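Local atomic coordinates of alginate lyase (Chitinophaga sp. MD30, PDB entry 6KCW), a protein that cleaves alginate as a polysaccharide lyase of family 36, using a lysine as both catalytic base and catalytic acid. Residues 159-171 with 177-189. Residues are numbered along the deposited sequence; the frame is centred on the assembly and turned at random.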
loop_
_atom_site.group_PDB
_atom_site.type_symbol
_atom_site.label_atom_id
_atom_site.label_comp_id
_atom_site.label_asym_id
_atom_site.label_seq_id
_atom_site.Cartn_x
_atom_site.Cartn_y
_atom_site.Cartn_z
ATOM N N LYS A 159 11.198 -11.844 -9.511
ATOM C CA LYS A 159 9.848 -12.363 -9.665
ATOM C C LYS A 159 9.727 -13.732 -9.004
ATOM O O LYS A 159 10.709 -14.464 -8.825
ATOM C CB LYS A 159 9.468 -12.471 -11.140
ATOM C CG LYS A 159 9.642 -11.180 -11.928
ATOM C CD LYS A 159 9.267 -11.340 -13.404
ATOM C CE LYS A 159 10.011 -10.303 -14.238
ATOM N NZ LYS A 159 9.440 -10.123 -15.607
ATOM N N GLY A 160 8.500 -14.080 -8.633
ATOM C CA GLY A 160 8.299 -15.363 -7.991
ATOM C C GLY A 160 8.883 -15.483 -6.604
ATOM O O GLY A 160 8.988 -16.592 -6.086
ATOM N N THR A 161 9.245 -14.370 -5.971
ATOM C CA THR A 161 9.903 -14.367 -4.666
ATOM C C THR A 161 8.989 -13.727 -3.632
ATOM O O THR A 161 8.495 -12.615 -3.848
ATOM C CB THR A 161 11.209 -13.582 -4.721
ATOM O OG1 THR A 161 12.060 -14.128 -5.738
ATOM C CG2 THR A 161 11.916 -13.633 -3.362
ATOM N N THR A 162 8.769 -14.408 -2.510
ATOM C CA THR A 162 7.915 -13.846 -1.471
ATOM C C THR A 162 8.696 -12.869 -0.605
ATOM O O THR A 162 9.784 -13.188 -0.108
ATOM C CB THR A 162 7.317 -14.920 -0.572
ATOM O OG1 THR A 162 6.873 -16.040 -1.355
ATOM C CG2 THR A 162 6.139 -14.316 0.191
ATOM N N TYR A 163 8.118 -11.684 -0.410
ATOM C CA TYR A 163 8.694 -10.641 0.427
ATOM C C TYR A 163 7.728 -10.328 1.561
ATOM O O TYR A 163 6.563 -9.996 1.310
ATOM C CB TYR A 163 8.985 -9.392 -0.400
ATOM C CG TYR A 163 10.064 -9.609 -1.429
ATOM C CD1 TYR A 163 11.416 -9.485 -1.099
ATOM C CD2 TYR A 163 9.738 -9.953 -2.722
ATOM C CE1 TYR A 163 12.406 -9.694 -2.052
ATOM C CE2 TYR A 163 10.709 -10.160 -3.674
ATOM C CZ TYR A 163 12.033 -10.030 -3.348
ATOM O OH TYR A 163 12.968 -10.246 -4.335
ATOM N N HIS A 164 8.200 -10.463 2.802
ATOM C CA HIS A 164 7.396 -10.031 3.937
ATOM C C HIS A 164 7.583 -8.542 4.172
ATOM O O HIS A 164 8.716 -8.048 4.201
ATOM C CB HIS A 164 7.745 -10.785 5.216
ATOM C CG HIS A 164 6.797 -10.491 6.336
ATOM N ND1 HIS A 164 5.604 -11.162 6.495
ATOM C CD2 HIS A 164 6.839 -9.566 7.322
ATOM C CE1 HIS A 164 4.960 -10.676 7.540
ATOM N NE2 HIS A 164 5.688 -9.704 8.060
ATOM N N VAL A 165 6.465 -7.838 4.358
ATOM C CA VAL A 165 6.435 -6.394 4.548
ATOM C C VAL A 165 5.823 -6.102 5.912
ATOM O O VAL A 165 4.725 -6.591 6.223
ATOM C CB VAL A 165 5.621 -5.709 3.438
ATOM C CG1 VAL A 165 5.826 -4.198 3.457
ATOM C CG2 VAL A 165 5.960 -6.318 2.084
ATOM N N HIS A 166 6.541 -5.328 6.727
ATOM C CA HIS A 166 6.017 -4.719 7.944
ATOM C C HIS A 166 5.933 -3.201 7.754
ATOM O O HIS A 166 6.894 -2.569 7.294
ATOM C CB HIS A 166 6.902 -5.055 9.152
ATOM C CG HIS A 166 6.479 -4.376 10.415
ATOM N ND1 HIS A 166 5.389 -4.789 11.152
ATOM C CD2 HIS A 166 6.978 -3.295 11.056
ATOM C CE1 HIS A 166 5.241 -3.995 12.197
ATOM N NE2 HIS A 166 6.186 -3.075 12.158
ATOM N N VAL A 167 4.782 -2.620 8.095
ATOM C CA VAL A 167 4.571 -1.178 8.031
ATOM C C VAL A 167 4.144 -0.696 9.411
ATOM O O VAL A 167 3.330 -1.345 10.074
ATOM C CB VAL A 167 3.517 -0.804 6.968
ATOM C CG1 VAL A 167 2.955 0.570 7.227
ATOM C CG2 VAL A 167 4.105 -0.900 5.570
ATOM N N TYR A 168 4.714 0.424 9.848
ATOM C CA TYR A 168 4.380 1.057 11.117
ATOM C C TYR A 168 4.210 2.546 10.878
ATOM O O TYR A 168 5.050 3.166 10.214
ATOM C CB TYR A 168 5.473 0.830 12.170
ATOM C CG TYR A 168 5.283 1.635 13.442
ATOM C CD1 TYR A 168 4.115 1.527 14.180
ATOM C CD2 TYR A 168 6.282 2.479 13.920
ATOM C CE1 TYR A 168 3.931 2.240 15.347
ATOM C CE2 TYR A 168 6.107 3.208 15.094
ATOM C CZ TYR A 168 4.924 3.076 15.804
ATOM O OH TYR A 168 4.714 3.789 16.965
ATOM N N ILE A 169 3.143 3.121 11.428
ATOM C CA ILE A 169 2.811 4.528 11.223
ATOM C C ILE A 169 2.369 5.127 12.552
ATOM O O ILE A 169 1.702 4.470 13.358
ATOM C CB ILE A 169 1.723 4.701 10.139
ATOM C CG1 ILE A 169 1.520 6.175 9.799
ATOM C CG2 ILE A 169 0.407 4.111 10.594
ATOM C CD1 ILE A 169 0.524 6.374 8.749
ATOM N N LYS A 170 2.766 6.372 12.788
ATOM C CA LYS A 170 2.399 7.095 13.998
ATOM C C LYS A 170 2.038 8.521 13.614
ATOM O O LYS A 170 2.805 9.186 12.911
ATOM C CB LYS A 170 3.548 7.076 15.004
ATOM C CG LYS A 170 3.309 7.815 16.303
ATOM C CD LYS A 170 4.660 8.035 16.967
ATOM C CE LYS A 170 4.575 7.959 18.479
ATOM N NZ LYS A 170 4.354 9.289 19.094
ATOM N N SER A 171 0.866 8.976 14.056
ATOM C CA SER A 171 0.465 10.362 13.853
ATOM C C SER A 171 1.463 11.330 14.483
ATOM O O SER A 171 2.108 11.029 15.495
ATOM C CB SER A 171 -0.913 10.605 14.460
ATOM O OG SER A 171 -1.807 9.600 14.056
ATOM N N ARG A 177 7.226 17.482 14.349
ATOM C CA ARG A 177 7.735 16.346 13.580
ATOM C C ARG A 177 7.891 15.128 14.478
ATOM O O ARG A 177 8.964 14.549 14.590
ATOM C CB ARG A 177 9.059 16.712 12.916
ATOM C CG ARG A 177 9.484 15.816 11.753
ATOM C CD ARG A 177 11.005 15.785 11.621
ATOM N NE ARG A 177 11.453 14.851 10.589
ATOM C CZ ARG A 177 12.516 14.056 10.715
ATOM N NH1 ARG A 177 13.232 14.076 11.833
ATOM N NH2 ARG A 177 12.860 13.232 9.731
ATOM N N ASP A 178 6.810 14.741 15.151
ATOM C CA ASP A 178 6.846 13.640 16.100
ATOM C C ASP A 178 6.085 12.414 15.606
ATOM O O ASP A 178 5.902 11.462 16.369
ATOM C CB ASP A 178 6.324 14.106 17.467
ATOM C CG ASP A 178 4.950 14.749 17.396
ATOM O OD1 ASP A 178 4.468 15.055 16.278
ATOM O OD2 ASP A 178 4.354 14.965 18.479
ATOM N N GLY A 179 5.669 12.392 14.343
ATOM C CA GLY A 179 5.072 11.205 13.768
ATOM C C GLY A 179 6.126 10.185 13.387
ATOM O O GLY A 179 7.300 10.295 13.738
ATOM N N ARG A 180 5.696 9.172 12.639
ATOM C CA ARG A 180 6.618 8.123 12.227
ATOM C C ARG A 180 6.083 7.427 10.986
ATOM O O ARG A 180 4.887 7.142 10.901
ATOM C CB ARG A 180 6.820 7.085 13.343
ATOM C CG ARG A 180 8.088 6.272 13.200
ATOM C CD ARG A 180 9.258 6.942 13.957
ATOM N NE ARG A 180 10.380 6.010 14.086
ATOM C CZ ARG A 180 10.699 5.360 15.203
ATOM N NH1 ARG A 180 9.997 5.557 16.312
ATOM N NH2 ARG A 180 11.738 4.533 15.218
ATOM N N ALA A 181 6.980 7.122 10.046
ATOM C CA ALA A 181 6.665 6.265 8.903
ATOM C C ALA A 181 7.740 5.191 8.782
ATOM O O ALA A 181 8.926 5.514 8.684
ATOM C CB ALA A 181 6.572 7.085 7.609
ATOM N N GLN A 182 7.338 3.924 8.771
ATOM C CA GLN A 182 8.309 2.836 8.761
ATOM C C GLN A 182 7.867 1.727 7.820
ATOM O O GLN A 182 6.701 1.319 7.833
ATOM C CB GLN A 182 8.513 2.271 10.170
ATOM C CG GLN A 182 9.451 1.061 10.256
ATOM C CD GLN A 182 9.556 0.496 11.669
ATOM O OE1 GLN A 182 8.979 -0.549 11.983
ATOM N NE2 GLN A 182 10.293 1.187 12.526
ATOM N N ILE A 183 8.816 1.226 7.020
ATOM C CA ILE A 183 8.624 0.044 6.181
ATOM C C ILE A 183 9.774 -0.928 6.412
ATOM O O ILE A 183 10.943 -0.558 6.265
ATOM C CB ILE A 183 8.552 0.404 4.688
ATOM C CG1 ILE A 183 7.343 1.302 4.404
ATOM C CG2 ILE A 183 8.500 -0.880 3.844
ATOM C CD1 ILE A 183 7.355 1.884 3.032
ATOM N N ILE A 184 9.443 -2.177 6.736
ATOM C CA ILE A 184 10.427 -3.233 6.982
ATOM C C ILE A 184 10.120 -4.386 6.034
ATOM O O ILE A 184 8.997 -4.902 6.026
ATOM C CB ILE A 184 10.405 -3.717 8.446
ATOM C CG1 ILE A 184 10.366 -2.539 9.426
ATOM C CG2 ILE A 184 11.619 -4.601 8.737
ATOM C CD1 ILE A 184 11.680 -1.781 9.550
ATOM N N ILE A 185 11.107 -4.781 5.233
ATOM C CA ILE A 185 10.936 -5.834 4.237
ATOM C C ILE A 185 11.967 -6.918 4.517
ATOM O O ILE A 185 13.175 -6.644 4.526
ATOM C CB ILE A 185 11.066 -5.298 2.800
ATOM C CG1 ILE A 185 10.023 -4.212 2.539
ATOM C CG2 ILE A 185 10.907 -6.415 1.772
ATOM C CD1 ILE A 185 10.149 -3.607 1.167
ATOM N N ASN A 186 11.492 -8.147 4.732
ATOM C CA ASN A 186 12.365 -9.251 5.111
ATOM C C ASN A 186 13.224 -8.872 6.316
ATOM O O ASN A 186 14.431 -9.104 6.329
ATOM C CB ASN A 186 13.260 -9.687 3.947
ATOM C CG ASN A 186 12.514 -10.438 2.879
ATOM O OD1 ASN A 186 11.358 -10.809 3.059
ATOM N ND2 ASN A 186 13.186 -10.690 1.757
ATOM N N GLY A 187 12.612 -8.233 7.313
ATOM C CA GLY A 187 13.339 -7.829 8.503
ATOM C C GLY A 187 14.384 -6.748 8.306
ATOM O O GLY A 187 15.048 -6.369 9.282
ATOM N N THR A 188 14.551 -6.237 7.087
ATOM C CA THR A 188 15.510 -5.178 6.773
ATOM C C THR A 188 14.791 -3.837 6.705
ATOM O O THR A 188 13.750 -3.724 6.048
ATOM C CB THR A 188 16.205 -5.459 5.436
ATOM O OG1 THR A 188 17.087 -6.587 5.570
ATOM C CG2 THR A 188 16.985 -4.223 4.950
ATOM N N THR A 189 15.344 -2.830 7.375
ATOM C CA THR A 189 14.751 -1.495 7.360
ATOM C C THR A 189 14.835 -0.875 5.965
ATOM O O THR A 189 15.920 -0.747 5.389
ATOM C CB THR A 189 15.444 -0.590 8.378
ATOM O OG1 THR A 189 15.156 -1.053 9.702
ATOM C CG2 THR A 189 14.973 0.865 8.259
HETATM O O HOH W 1 7.474 -1.410 13.710
#
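H166 and Q182 meet on the outer face of an antiparallel hairpin, strand 162-170 against strand 179-185, in which H166 with I184, Y168 with Q182 and K170 with R180 are each bonded N-H to O both ways. The imidazole presents its edge: Q182 OE1 lies in the ring plane, 3.5 Å from H166 CD2, with the amide turned 50° from the ring. A water oxygen lies 2.6 Å from H166 NE2; its link onward to Q182 OE1 is modelled too short to be trusted. H166 ND1 is hydrogen-bonded to D75 OD1 on the neighbouring strand 71-80. I184 lies alongside H166, its CG1 3.8 Å from H166 CD2 at the same edge. With CG anti to the backbone N (chi1 171°), the Y168 ring runs out beside Q182 CB, which sits at its edge, and Y168 CE2 comes 4.1 Å from R180 CG. That arginine bends at chi2 and forms a salt bridge with D192 of strand 188-195. On the opposite face V165, V167, I183 and I185 pack into the hydrophobic interior, V167 CG2 lying 4.1 Å from I183 CG1, and I183 and I185 reach strand 113-122 of the second sheet, as expected of a concanavalin-like β-sandwich. Just past strand 179-185, N186, in the type I' turn leading into strand 188-195, takes the H164 N-H on OD1 and returns its own N-H to H164 O. The hairpin thus carries an apolar face and a mixed, mainly polar one, where the D75 bond, with the water at NE2, probably limits the imidazole's rotation.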